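PDB 3URF: tumor necrosis factor receptor superfamily member 11B from Homo sapiens, which acts as a secreted decoy receptor for the cytokine RANKL, neutralising its role in osteoclast formation and so probably helping to set bone homeostasis. Local coordinates for residues 21-26 / 39-44. Sequence-based numbering, arbitrary orientation.
Sequences DKCPPG and TVCAPC
T39 reaches across to the backbone of D21, its hydroxyl OG1 donating to D21 O over 2.7 Å. The donor meets the carbonyl at a C=O...OG1 angle of 121°, tilted modestly from the carbonyl plane. OG1 is anti to the T39 carbonyl carbon and CG2 anti to the backbone N, which brings the methyl to 3.8 Å from C23 SG. A valine in place of T39 would probably keep much of this methyl contact but leave D21 O without its hydroxyl donor, weakening the tie at this end. The carboxylate of D21 is engaged separately, in a salt bridge with K6. V40 and, two residues on, A42 point away from 21-26 and hydrogen-bond through their backbones to strand 27-31. At C41 the link becomes covalent: C41 SG and C23 SG are 2.0 Å apart, and the C-S-S-C torsion of -88° is near the usual ±90° of disulfides. The ring atom P24 CD approaches C41 SG at 3.8 Å. Beyond A42, P43 CA lies 3.4 Å from G26 O, a CH...O contact, while C44 N donates to the same oxygen at 3.1 Å. That bond is fairly straight, 156° at the hydrogen, although the donor stands above the carbonyl plane. The positive phi of G26, with psi near zero, would press a CB onto the carbonyl O of P25, which suits glycine. C44 SG packs on G26 C and is itself joined to C59. The two segments run nearly parallel end to end; tied at both ends and by the C23-C41 disulfide, they form part of the disulfide-braced first cysteine-rich repeat of a TNF-receptor ectodomain, at its junction with the second.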
ATOM      1  N   ASP B  21     -12.001  16.940 -44.447  1.00 95.46           N
ATOM      2  CA  ASP B  21     -12.979  17.285 -43.435  1.00 88.08           C
ATOM      3  C   ASP B  21     -12.582  16.721 -42.087  1.00 85.82           C
ATOM      4  O   ASP B  21     -11.912  15.687 -42.003  1.00 75.76           O
ATOM      5  CB  ASP B  21     -14.348  16.753 -43.823  1.00 90.78           C
ATOM      6  CG  ASP B  21     -15.125  17.735 -44.653  1.00 94.13           C
ATOM      7  OD1 ASP B  21     -14.708  18.915 -44.713  1.00105.83           O
ATOM      8  OD2 ASP B  21     -16.158  17.332 -45.230  1.00 85.40           O
ATOM      9  N   LYS B  22     -12.993  17.411 -41.032  1.00 96.04           N
ATOM     10  CA  LYS B  22     -12.794  16.916 -39.677  1.00 95.88           C
ATOM     11  C   LYS B  22     -13.936  15.982 -39.293  1.00 86.73           C
ATOM     12  O   LYS B  22     -14.996  15.983 -39.926  1.00 79.11           O
ATOM     13  CB  LYS B  22     -12.695  18.075 -38.684  1.00 98.81           C
ATOM     14  CG  LYS B  22     -11.289  18.628 -38.521  1.00 97.60           C
ATOM     15  CD  LYS B  22     -11.265  19.741 -37.496  1.00101.08           C
ATOM     16  CE  LYS B  22      -9.931  19.791 -36.774  1.00108.15           C
ATOM     17  NZ  LYS B  22     -10.008  20.579 -35.508  1.00105.38           N
ATOM     18  N   CYS B  23     -13.717  15.174 -38.263  1.00 81.21           N
ATOM     19  CA  CYS B  23     -14.749  14.258 -37.818  1.00 67.09           C
ATOM     20  C   CYS B  23     -15.592  14.902 -36.739  1.00 66.21           C
ATOM     21  O   CYS B  23     -15.079  15.507 -35.790  1.00 71.18           O
ATOM     22  CB  CYS B  23     -14.147  12.938 -37.341  1.00 71.10           C
ATOM     23  SG  CYS B  23     -13.552  11.861 -38.680  1.00 97.97           S
ATOM     24  N   PRO B  24     -16.907  14.777 -36.892  1.00 69.74           N
ATOM     25  CA  PRO B  24     -17.898  15.330 -35.968  1.00 72.41           C
ATOM     26  C   PRO B  24     -17.860  14.663 -34.593  1.00 77.51           C
ATOM     27  O   PRO B  24     -17.457  13.493 -34.450  1.00 53.80           O
ATOM     28  CB  PRO B  24     -19.236  14.995 -36.636  1.00 59.69           C
ATOM     29  CG  PRO B  24     -18.903  14.423 -37.991  1.00 70.61           C
ATOM     30  CD  PRO B  24     -17.510  13.922 -37.924  1.00 71.50           C
ATOM     31  N   PRO B  25     -18.296  15.411 -33.574  1.00 82.10           N
ATOM     32  CA  PRO B  25     -18.512  14.821 -32.255  1.00 72.75           C
ATOM     33  C   PRO B  25     -19.393  13.597 -32.455  1.00 74.82           C
ATOM     34  O   PRO B  25     -20.352  13.672 -33.215  1.00 74.99           O
ATOM     35  CB  PRO B  25     -19.297  15.905 -31.516  1.00 69.59           C
ATOM     36  CG  PRO B  25     -18.961  17.182 -32.226  1.00 72.85           C
ATOM     37  CD  PRO B  25     -18.760  16.805 -33.655  1.00 75.74           C
ATOM     38  N   GLY B  26     -19.061  12.484 -31.812  1.00 68.88           N
ATOM     39  CA  GLY B  26     -19.864  11.284 -31.925  1.00 65.05           C
ATOM     40  C   GLY B  26     -19.222  10.230 -32.802  1.00 63.68           C
ATOM     41  O   GLY B  26     -19.722   9.105 -32.927  1.00 76.69           O
ATOM     42  N   THR B  39     -13.140  12.171 -45.875  1.00 94.23           N
ATOM     43  CA  THR B  39     -12.814  11.716 -44.548  1.00 89.96           C
ATOM     44  C   THR B  39     -13.879  10.703 -44.158  1.00 91.21           C
ATOM     45  O   THR B  39     -15.086  10.963 -44.244  1.00 78.63           O
ATOM     46  CB  THR B  39     -12.737  12.879 -43.524  1.00 75.63           C
ATOM     47  OG1 THR B  39     -11.877  13.916 -44.018  1.00 69.92           O
ATOM     48  CG2 THR B  39     -12.185  12.377 -42.197  1.00 74.14           C
ATOM     49  N   VAL B  40     -13.416   9.524 -43.769  1.00100.83           N
ATOM     50  CA  VAL B  40     -14.304   8.457 -43.351  1.00 98.50           C
ATOM     51  C   VAL B  40     -14.421   8.499 -41.841  1.00 89.92           C
ATOM     52  O   VAL B  40     -13.459   8.232 -41.132  1.00 88.63           O
ATOM     53  CB  VAL B  40     -13.744   7.096 -43.760  1.00 91.73           C
ATOM     54  CG1 VAL B  40     -14.668   5.993 -43.293  1.00 85.46           C
ATOM     55  CG2 VAL B  40     -13.549   7.051 -45.269  1.00 89.41           C
ATOM     56  N   CYS B  41     -15.598   8.853 -41.351  1.00 88.31           N
ATOM     57  CA  CYS B  41     -15.802   8.996 -39.920  1.00 77.01           C
ATOM     58  C   CYS B  41     -16.809   7.972 -39.437  1.00 86.42           C
ATOM     59  O   CYS B  41     -17.963   7.975 -39.877  1.00 85.74           O
ATOM     60  CB  CYS B  41     -16.289  10.412 -39.582  1.00 70.95           C
ATOM     61  SG  CYS B  41     -15.122  11.749 -39.981  1.00 96.80           S
ATOM     62  N   ALA B  42     -16.373   7.095 -38.532  1.00 93.30           N
ATOM     63  CA  ALA B  42     -17.260   6.089 -37.935  1.00 80.25           C
ATOM     64  C   ALA B  42     -17.801   6.552 -36.592  1.00 76.65           C
ATOM     65  O   ALA B  42     -17.196   7.396 -35.941  1.00 79.74           O
ATOM     66  CB  ALA B  42     -16.532   4.778 -37.773  1.00 69.27           C
ATOM     67  N   PRO B  43     -18.940   5.993 -36.165  1.00 78.26           N
ATOM     68  CA  PRO B  43     -19.438   6.341 -34.832  1.00 80.03           C
ATOM     69  C   PRO B  43     -18.559   5.705 -33.761  1.00 80.67           C
ATOM     70  O   PRO B  43     -17.893   4.689 -34.006  1.00 80.75           O
ATOM     71  CB  PRO B  43     -20.840   5.714 -34.794  1.00 73.81           C
ATOM     72  CG  PRO B  43     -21.141   5.292 -36.189  1.00 72.07           C
ATOM     73  CD  PRO B  43     -19.821   5.041 -36.852  1.00 75.67           C
ATOM     74  N   CYS B  44     -18.555   6.308 -32.582  1.00 72.24           N
ATOM     75  CA  CYS B  44     -17.811   5.763 -31.472  1.00 70.63           C
ATOM     76  C   CYS B  44     -18.443   4.440 -31.059  1.00 71.37           C
ATOM     77  O   CYS B  44     -19.625   4.222 -31.284  1.00 76.73           O
ATOM     78  CB  CYS B  44     -17.812   6.768 -30.320  1.00 74.96           C
ATOM     79  SG  CYS B  44     -16.882   8.301 -30.673  1.00 83.15           S
TER